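Local coordinates for protein Ras-3 from Cryphonectria parasitica (Cryphonectria parasitica, PDB 4KU4) that belongs to the Ras family of P-loop nucleotide-binding proteins and holds guanosine-5'-diphosphate together with a magnesium ion, at residues G26-T31 with T42-L47; V32-H37 with A185-V190. One frame throughout, in Å; residues are numbered along the deposited sequence.

Contact 1: residues G26-T31 with T42-L47; sequences GKTSLT and TYDPTL. With MG (magnesium ion), chain D; GDP (guanosine-5'-diphosphate), chain C.
Thr28 meets Tyr43 and Asp44 where the P-loop (Walker A) end of helix 27-35 faces the loop leading to strand 50-57, which by its place in the Ras fold corresponds to switch I. The direct contact is slight, 95 Å² in all, and rests on one methyl: Thr28 CG2 lies 3.6 Å from Tyr43 O and 3.8 Å from Asp44 OD1. The side chains of Thr28 and Asp44 cross at about a right angle. With CG2 anti to the backbone N and OG1 beside the backbone N (chi1 -61°), Thr28 splits its two branches, the methyl going to the loop and the hydroxyl to the magnesium ion; OG1 is also hydrogen-bonded to Asp68. GDP O1B and four waters complete six ligands around the metal.

The same turn grips the phosphates. Lys27 bends at chi3 and chi4, curling its chain round O2B of the beta-phosphate so that NZ hydrogen-bonds it; Gly21 O is a second partner of NZ. The amides of Gly26 and Lys27 also donate to O2B, giving that oxygen three bonds, while Thr28 N donates to O1B almost straight, at 171°. On the alpha-phosphate, Ser29 uses both its N and OG on O1A. The loop reaches this site through a water: water 1, one of the four on the metal, lies 2.6 Å from Asp44 OD1 and 2.7 Å from GDP O2A.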
ATOM      1  N   GLY A  26       6.303  -2.569   7.884  1.00  9.74           N
ATOM      2  CA  GLY A  26       5.045  -3.202   8.228  1.00 10.70           C
ATOM      3  C   GLY A  26       4.278  -3.751   7.037  1.00 10.08           C
ATOM      4  O   GLY A  26       3.072  -3.977   7.149  1.00  8.91           O
ATOM      5  N   LYS A  27       4.944  -3.951   5.903  1.00  9.79           N
ATOM      6  CA  LYS A  27       4.258  -4.472   4.710  1.00  7.87           C
ATOM      7  C   LYS A  27       3.533  -5.799   4.965  1.00 10.11           C
ATOM      8  O   LYS A  27       2.308  -5.915   4.769  1.00  9.65           O
ATOM      9  CB  LYS A  27       5.223  -4.619   3.530  1.00  9.97           C
ATOM     10  CG  LYS A  27       5.860  -3.310   3.063  1.00 12.46           C
ATOM     11  CD  LYS A  27       6.743  -3.522   1.846  1.00 11.29           C
ATOM     12  CE  LYS A  27       7.948  -4.434   2.156  1.00 13.71           C
ATOM     13  NZ  LYS A  27       8.794  -3.847   3.235  1.00 10.95           N
ATOM     14  N   THR A  28       4.289  -6.808   5.390  1.00 12.68           N
ATOM     15  CA  THR A  28       3.720  -8.122   5.669  1.00  9.18           C
ATOM     16  C   THR A  28       2.615  -8.076   6.724  1.00 10.14           C
ATOM     17  O   THR A  28       1.555  -8.689   6.546  1.00  6.38           O
ATOM     18  CB  THR A  28       4.803  -9.109   6.128  1.00  7.96           C
ATOM     19  OG1 THR A  28       5.776  -9.259   5.091  1.00  7.67           O
ATOM     20  CG2 THR A  28       4.164 -10.475   6.423  1.00  5.86           C
ATOM     21  N   SER A  29       2.869  -7.346   7.808  1.00  8.19           N
ATOM     22  CA  SER A  29       1.917  -7.207   8.909  1.00  8.07           C
ATOM     23  C   SER A  29       0.587  -6.602   8.434  1.00  8.88           C
ATOM     24  O   SER A  29      -0.488  -7.095   8.786  1.00  8.69           O
ATOM     25  CB  SER A  29       2.526  -6.376  10.053  1.00  7.79           C
ATOM     26  OG  SER A  29       3.636  -7.056  10.625  1.00  8.98           O
ATOM     27  N   LEU A  30       0.672  -5.565   7.606  1.00  8.21           N
ATOM     28  CA  LEU A  30      -0.518  -4.937   7.035  1.00  6.47           C
ATOM     29  C   LEU A  30      -1.320  -5.931   6.198  1.00 10.94           C
ATOM     30  O   LEU A  30      -2.538  -6.010   6.312  1.00  7.46           O
ATOM     31  CB  LEU A  30      -0.129  -3.730   6.176  1.00  7.27           C
ATOM     32  CG  LEU A  30       0.231  -2.444   6.912  1.00 11.07           C
ATOM     33  CD1 LEU A  30       0.951  -1.497   5.964  1.00  9.69           C
ATOM     34  CD2 LEU A  30      -1.008  -1.781   7.486  1.00 15.87           C
ATOM     35  N   THR A  31      -0.622  -6.686   5.352  1.00  8.04           N
ATOM     36  CA  THR A  31      -1.274  -7.598   4.421  1.00  8.96           C
ATOM     37  C   THR A  31      -1.923  -8.772   5.153  1.00  9.48           C
ATOM     38  O   THR A  31      -3.015  -9.197   4.803  1.00  7.80           O
ATOM     39  CB  THR A  31      -0.280  -8.149   3.379  1.00 13.20           C
ATOM     40  OG1 THR A  31       0.440  -7.073   2.760  1.00 11.64           O
ATOM     41  CG2 THR A  31      -1.016  -8.918   2.303  1.00 11.07           C
ATOM     42  N   THR A  42       1.636 -13.162  13.712  1.00 15.29           N
ATOM     43  CA  THR A  42       3.025 -13.609  13.566  1.00 15.53           C
ATOM     44  C   THR A  42       3.443 -14.095  12.179  1.00 16.27           C
ATOM     45  O   THR A  42       4.641 -14.238  11.925  1.00 14.38           O
ATOM     46  CB  THR A  42       3.390 -14.736  14.565  1.00 18.52           C
ATOM     47  OG1 THR A  42       2.520 -15.858  14.367  1.00 15.11           O
ATOM     48  CG2 THR A  42       3.313 -14.251  16.017  1.00 13.90           C
ATOM     49  N   TYR A  43       2.484 -14.367  11.295  1.00 13.92           N
ATOM     50  CA  TYR A  43       2.817 -14.970  10.004  1.00 12.46           C
ATOM     51  C   TYR A  43       3.795 -14.120   9.204  1.00  9.07           C
ATOM     52  O   TYR A  43       3.526 -12.960   8.907  1.00  7.36           O
ATOM     53  CB  TYR A  43       1.558 -15.270   9.180  1.00 13.30           C
ATOM     54  CG  TYR A  43       1.856 -16.139   7.976  1.00 10.27           C
ATOM     55  CD1 TYR A  43       2.072 -17.511   8.127  1.00 11.49           C
ATOM     56  CD2 TYR A  43       1.910 -15.596   6.693  1.00 11.63           C
ATOM     57  CE1 TYR A  43       2.371 -18.299   7.037  1.00 18.66           C
ATOM     58  CE2 TYR A  43       2.183 -16.380   5.601  1.00 10.29           C
ATOM     59  CZ  TYR A  43       2.417 -17.733   5.780  1.00 16.03           C
ATOM     60  OH  TYR A  43       2.691 -18.533   4.701  1.00 11.54           O
ATOM     61  N   ASP A  44       4.948 -14.697   8.870  1.00 11.33           N
ATOM     62  CA  ASP A  44       6.008 -13.929   8.207  1.00  9.10           C
ATOM     63  C   ASP A  44       7.025 -14.829   7.522  1.00 10.03           C
ATOM     64  O   ASP A  44       8.162 -14.935   7.987  1.00 11.21           O
ATOM     65  CB  ASP A  44       6.758 -13.047   9.214  1.00  8.70           C
ATOM     66  CG  ASP A  44       7.770 -12.131   8.547  1.00 10.44           C
ATOM     67  OD1 ASP A  44       7.624 -11.879   7.334  1.00  9.70           O
ATOM     68  OD2 ASP A  44       8.707 -11.658   9.229  1.00 13.28           O
ATOM     69  N   PRO A  45       6.635 -15.465   6.411  1.00 10.19           N
ATOM     70  CA  PRO A  45       7.539 -16.444   5.796  1.00 12.66           C
ATOM     71  C   PRO A  45       8.765 -15.791   5.156  1.00 14.20           C
ATOM     72  O   PRO A  45       8.705 -14.673   4.645  1.00 11.65           O
ATOM     73  CB  PRO A  45       6.664 -17.106   4.725  1.00 17.63           C
ATOM     74  CG  PRO A  45       5.607 -16.120   4.430  1.00 13.63           C
ATOM     75  CD  PRO A  45       5.333 -15.400   5.721  1.00 13.24           C
ATOM     76  N   THR A  46       9.883 -16.504   5.190  1.00 15.97           N
ATOM     77  CA  THR A  46      11.138 -15.985   4.651  1.00 19.47           C
ATOM     78  C   THR A  46      10.977 -15.603   3.177  1.00 18.04           C
ATOM     79  O   THR A  46      11.501 -14.587   2.715  1.00 20.53           O
ATOM     80  CB  THR A  46      12.266 -17.006   4.886  1.00 26.43           C
ATOM     81  OG1 THR A  46      12.416 -17.191   6.303  1.00 23.30           O
ATOM     82  CG2 THR A  46      13.586 -16.528   4.296  1.00 26.44           C
ATOM     83  N   LEU A  47      10.222 -16.406   2.450  1.00 14.37           N
ATOM     84  CA  LEU A  47       9.854 -16.077   1.087  1.00 14.72           C
ATOM     85  C   LEU A  47       8.433 -15.500   1.089  1.00 19.84           C
ATOM     86  O   LEU A  47       7.495 -16.169   1.511  1.00 15.14           O
ATOM     87  CB  LEU A  47       9.963 -17.334   0.227  1.00 24.69           C
ATOM     88  CG  LEU A  47       8.960 -17.600  -0.883  1.00 25.09           C
ATOM     89  CD1 LEU A  47       9.572 -17.297  -2.232  1.00 27.34           C
TER
HETATM   90 MG    MG D 302       7.813  -8.473   4.910  1.00  9.41          MG
HETATM   91  PB  GDP C 301       8.064  -5.497   6.551  1.00  7.94           P
HETATM   92  O1B GDP C 301       7.261  -6.625   5.947  1.00  8.87           O
HETATM   93  O2B GDP C 301       7.714  -4.191   5.844  1.00  5.43           O
HETATM   94  O3B GDP C 301       9.548  -5.780   6.437  1.00 12.54           O
HETATM   95  O3A GDP C 301       7.650  -5.355   8.110  1.00  7.57           O
HETATM   96  PA  GDP C 301       6.991  -6.496   9.070  1.00  9.10           P
HETATM   97  O1A GDP C 301       5.523  -6.715   8.772  1.00 11.07           O
HETATM   98  O2A GDP C 301       7.755  -7.797   9.036  1.00  7.25           O
HETATM   99  O5' GDP C 301       7.097  -5.808  10.512  1.00 13.05           O
HETATM  100  C5' GDP C 301       8.390  -5.452  11.010  1.00 12.31           C
HETATM  101  C4' GDP C 301       8.257  -5.237  12.509  1.00 14.54           C
HETATM  102  O4' GDP C 301       7.352  -4.169  12.694  1.00 11.05           O
HETATM  103  C3' GDP C 301       7.667  -6.432  13.232  1.00 16.92           C
HETATM  104  O3' GDP C 301       8.311  -6.583  14.511  1.00 19.30           O
HETATM  105  C2' GDP C 301       6.225  -6.041  13.441  1.00 18.87           C
HETATM  106  O2' GDP C 301       5.670  -6.646  14.608  1.00 15.15           O
HETATM  107  C1' GDP C 301       6.332  -4.537  13.596  1.00 17.70           C
HETATM  108  N9  GDP C 301       5.118  -3.814  13.165  1.00 13.53           N
HETATM  109  C8  GDP C 301       4.545  -3.846  11.946  1.00  8.99           C
HETATM  110  N7  GDP C 301       3.462  -3.035  11.912  1.00 10.25           N
HETATM  111  C5  GDP C 301       3.348  -2.465  13.125  1.00 11.03           C
HETATM  112  C6  GDP C 301       2.431  -1.517  13.775  1.00 13.93           C
HETATM  113  O6  GDP C 301       1.475  -1.034  13.148  1.00 10.91           O
HETATM  114  N1  GDP C 301       2.668  -1.181  15.051  1.00 11.11           N
HETATM  115  C2  GDP C 301       3.683  -1.681  15.757  1.00 12.10           C
HETATM  116  N2  GDP C 301       3.823  -1.285  17.046  1.00 14.94           N
HETATM  117  N3  GDP C 301       4.567  -2.564  15.229  1.00 15.85           N
HETATM  118  C4  GDP C 301       4.440  -2.980  13.947  1.00 11.87           C
HETATM  119  O   HOH W   1       8.275  -9.355   6.869  1.00 13.50           O
HETATM  120  O   HOH W   2       9.901  -7.776   4.743  1.00 12.69           O
HETATM  121  O   HOH W   3       8.328 -10.420   4.161  1.00 11.70           O
HETATM  122  O   HOH W   4       7.278  -7.548   3.036  1.00 11.36           O

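Contact 2: residues V32-H37 with A185-V190; sequences VNLTKH and AFFSVV
Residues 32-37 and 185-190 approach closest at Leu34 and Phe186, whose CA atoms are 8.0 Å apart, a spacing too wide for the backbones to meet, bridged by side chains. The first segment is the end of helix 27-35, closed by a Schellman motif: Lys36 has positive phi (62°), and the bonds His37 N to Val32 O and Lys36 N to Asn33 O, each 3.2 Å, turn back into the last turn. The second is helical throughout.

Leu34 and Phe186 both direct their CB toward the opposing segment, and their side chains cross obliquely. Leu34 CD2 stands over the centre of the Phe186 ring, 3.3 Å from its centroid and 14° off the ring normal, which makes this a close CH-pi contact over the face. Leu34 CG is anti to the backbone N (chi1 174°), extending the branched end to the aromatic ring. The other methyl, CD1, also reaches Phe186, lying 3.7 Å from CD2 of the ring.

In the Ras-type alpha/beta fold the two helices pack on the same side of the central sheet, and this buried contact joins them over strand 60-67 and the edge strand 50-57. Leu34 touches Ile66 of strand 60-67, and Phe187 rests on Leu64 of that strand and on Cys55 and Ile57 of strand 50-57. Phe187 adds a looser approach to the same leucine: its CB points neither toward nor away from residues 32-37, yet the end of the ring swings nearer, with CE1 4.3 Å from Leu34 CD1 in an oblique setting.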
ATOM      1  N   VAL A  32      -1.228  -9.304   6.151  1.00 10.35           N
ATOM      2  CA  VAL A  32      -1.726 -10.420   6.957  1.00 10.37           C
ATOM      3  C   VAL A  32      -2.933  -9.970   7.792  1.00 11.25           C
ATOM      4  O   VAL A  32      -3.922 -10.690   7.929  1.00  9.76           O
ATOM      5  CB  VAL A  32      -0.584 -10.968   7.858  1.00 13.65           C
ATOM      6  CG1 VAL A  32      -1.121 -11.911   8.904  1.00 18.94           C
ATOM      7  CG2 VAL A  32       0.478 -11.647   7.006  1.00 16.85           C
ATOM      8  N   ASN A  33      -2.863  -8.755   8.313  1.00 11.31           N
ATOM      9  CA  ASN A  33      -4.003  -8.167   9.012  1.00 11.86           C
ATOM     10  C   ASN A  33      -5.209  -7.988   8.096  1.00 10.56           C
ATOM     11  O   ASN A  33      -6.303  -8.455   8.408  1.00 11.60           O
ATOM     12  CB  ASN A  33      -3.613  -6.844   9.685  1.00 10.35           C
ATOM     13  CG  ASN A  33      -4.754  -6.241  10.497  1.00 15.37           C
ATOM     14  OD1 ASN A  33      -5.533  -5.412   9.996  1.00 20.64           O
ATOM     15  ND2 ASN A  33      -4.860  -6.653  11.755  1.00 13.13           N
ATOM     16  N   LEU A  34      -5.005  -7.323   6.958  1.00  7.38           N
ATOM     17  CA  LEU A  34      -6.066  -7.081   6.010  1.00  6.76           C
ATOM     18  C   LEU A  34      -6.784  -8.361   5.599  1.00 14.22           C
ATOM     19  O   LEU A  34      -8.004  -8.388   5.538  1.00 12.38           O
ATOM     20  CB  LEU A  34      -5.527  -6.394   4.766  1.00 11.68           C
ATOM     21  CG  LEU A  34      -6.544  -6.231   3.643  1.00 12.79           C
ATOM     22  CD1 LEU A  34      -7.503  -5.081   3.968  1.00 11.99           C
ATOM     23  CD2 LEU A  34      -5.815  -5.992   2.339  1.00 16.65           C
ATOM     24  N   THR A  35      -6.013  -9.411   5.308  1.00 11.61           N
ATOM     25  CA  THR A  35      -6.571 -10.640   4.760  1.00 11.17           C
ATOM     26  C   THR A  35      -7.073 -11.625   5.809  1.00 14.63           C
ATOM     27  O   THR A  35      -7.591 -12.677   5.458  1.00 10.65           O
ATOM     28  CB  THR A  35      -5.578 -11.341   3.822  1.00 10.30           C
ATOM     29  OG1 THR A  35      -4.413 -11.713   4.566  1.00 12.85           O
ATOM     30  CG2 THR A  35      -5.191 -10.425   2.678  1.00  8.88           C
ATOM     31  N   LYS A  36      -6.939 -11.277   7.084  1.00 11.74           N
ATOM     32  CA  LYS A  36      -7.478 -12.103   8.165  1.00 11.12           C
ATOM     33  C   LYS A  36      -6.821 -13.479   8.169  1.00 14.52           C
ATOM     34  O   LYS A  36      -7.471 -14.499   8.409  1.00 16.27           O
ATOM     35  CB  LYS A  36      -9.005 -12.212   8.050  1.00 17.86           C
ATOM     36  CG  LYS A  36      -9.732 -10.868   7.901  1.00 18.75           C
ATOM     37  CD  LYS A  36     -10.122 -10.290   9.260  1.00 21.10           C
ATOM     38  CE  LYS A  36     -10.637  -8.859   9.123  1.00 27.30           C
ATOM     39  NZ  LYS A  36     -11.736  -8.775   8.110  1.00 28.97           N
ATOM     40  N   HIS A  37      -5.518 -13.496   7.904  1.00 12.62           N
ATOM     41  CA  HIS A  37      -4.726 -14.724   7.863  1.00 13.39           C
ATOM     42  C   HIS A  37      -4.750 -15.381   9.250  1.00 15.61           C
ATOM     43  O   HIS A  37      -4.886 -14.684  10.257  1.00 17.97           O
ATOM     44  CB  HIS A  37      -3.290 -14.367   7.453  1.00 13.79           C
ATOM     45  CG  HIS A  37      -2.462 -15.537   7.010  1.00 10.59           C
ATOM     46  ND1 HIS A  37      -1.882 -16.418   7.896  1.00 16.77           N
ATOM     47  CD2 HIS A  37      -2.104 -15.953   5.776  1.00 17.14           C
ATOM     48  CE1 HIS A  37      -1.213 -17.334   7.224  1.00 16.12           C
ATOM     49  NE2 HIS A  37      -1.318 -17.069   5.935  1.00 20.04           N
ATOM     50  N   ALA A 185      -7.014   1.930   4.172  1.00 11.80           N
ATOM     51  CA  ALA A 185      -5.804   2.144   3.391  1.00 11.60           C
ATOM     52  C   ALA A 185      -5.841   1.356   2.082  1.00  7.86           C
ATOM     53  O   ALA A 185      -5.675   1.933   1.008  1.00 12.05           O
ATOM     54  CB  ALA A 185      -4.605   1.768   4.195  1.00  7.01           C
ATOM     55  N   PHE A 186      -6.043   0.041   2.171  1.00  6.84           N
ATOM     56  CA  PHE A 186      -6.096  -0.800   0.977  1.00  9.10           C
ATOM     57  C   PHE A 186      -7.266  -0.455   0.060  1.00  8.02           C
ATOM     58  O   PHE A 186      -7.110  -0.414  -1.161  1.00  9.91           O
ATOM     59  CB  PHE A 186      -6.186  -2.287   1.345  1.00  9.46           C
ATOM     60  CG  PHE A 186      -4.890  -2.880   1.818  1.00  7.47           C
ATOM     61  CD1 PHE A 186      -3.982  -3.403   0.907  1.00 12.16           C
ATOM     62  CD2 PHE A 186      -4.587  -2.953   3.172  1.00  8.69           C
ATOM     63  CE1 PHE A 186      -2.798  -3.957   1.325  1.00 12.41           C
ATOM     64  CE2 PHE A 186      -3.393  -3.519   3.593  1.00 12.76           C
ATOM     65  CZ  PHE A 186      -2.497  -4.017   2.662  1.00 11.33           C
ATOM     66  N   PHE A 187      -8.448  -0.237   0.637  1.00  6.36           N
ATOM     67  CA  PHE A 187      -9.609   0.036  -0.197  1.00 10.28           C
ATOM     68  C   PHE A 187      -9.512   1.406  -0.878  1.00 10.53           C
ATOM     69  O   PHE A 187     -10.175   1.651  -1.880  1.00  9.82           O
ATOM     70  CB  PHE A 187     -10.905  -0.041   0.615  1.00 12.66           C
ATOM     71  CG  PHE A 187     -11.189  -1.391   1.201  1.00 12.80           C
ATOM     72  CD1 PHE A 187     -10.399  -2.492   0.907  1.00 11.42           C
ATOM     73  CD2 PHE A 187     -12.265  -1.557   2.050  1.00 13.98           C
ATOM     74  CE1 PHE A 187     -10.676  -3.734   1.455  1.00 14.60           C
ATOM     75  CE2 PHE A 187     -12.549  -2.794   2.602  1.00 12.54           C
ATOM     76  CZ  PHE A 187     -11.755  -3.885   2.298  1.00 14.56           C
ATOM     77  N   SER A 188      -8.677   2.290  -0.345  1.00  9.76           N
ATOM     78  CA  SER A 188      -8.585   3.642  -0.880  1.00  9.84           C
ATOM     79  C   SER A 188      -8.198   3.664  -2.352  1.00  9.12           C
ATOM     80  O   SER A 188      -8.695   4.490  -3.114  1.00 11.28           O
ATOM     81  CB  SER A 188      -7.633   4.519  -0.046  1.00 13.02           C
ATOM     82  OG  SER A 188      -6.273   4.129  -0.197  1.00 15.03           O
ATOM     83  N   VAL A 189      -7.319   2.755  -2.763  1.00  8.67           N
ATOM     84  CA  VAL A 189      -6.862   2.787  -4.146  1.00  7.52           C
ATOM     85  C   VAL A 189      -7.885   2.164  -5.082  1.00 10.04           C
ATOM     86  O   VAL A 189      -7.985   2.543  -6.252  1.00 10.45           O
ATOM     87  CB  VAL A 189      -5.483   2.138  -4.318  1.00 11.27           C
ATOM     88  CG1 VAL A 189      -4.386   3.104  -3.839  1.00  9.24           C
ATOM     89  CG2 VAL A 189      -5.405   0.814  -3.587  1.00 12.24           C
ATOM     90  N   VAL A 190      -8.660   1.219  -4.568  1.00  7.80           N
ATOM     91  CA  VAL A 190      -9.775   0.685  -5.340  1.00 12.21           C
ATOM     92  C   VAL A 190     -10.830   1.773  -5.543  1.00 10.80           C
ATOM     93  O   VAL A 190     -11.345   1.954  -6.649  1.00 11.47           O
ATOM     94  CB  VAL A 190     -10.441  -0.513  -4.639  1.00 10.06           C
ATOM     95  CG1 VAL A 190     -11.712  -0.931  -5.412  1.00 11.78           C
ATOM     96  CG2 VAL A 190      -9.435  -1.677  -4.492  1.00 10.61           C
TER

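Both contacts draw on helix 27-35, contact 1 on its first turn and contact 2 on its C-terminal end, and their centres lie 13 Å apart. Along the chain the segments alternate: 26-31, 32-37, 42-47, then 185-190 in the helix near the C-terminus. Contact 1 is partly buried at the nucleotide and magnesium site, whereas contact 2 is buried against the six-stranded sheet. They also touch directly. His37 and Tyr43 stack their rings, with Tyr43 CG 3.4 Å from His37 CE1, and Phe186 CE2 comes within 3.8 Å of Leu30 O. A single short helix thus links the phosphate-binding site to the hydrophobic interior.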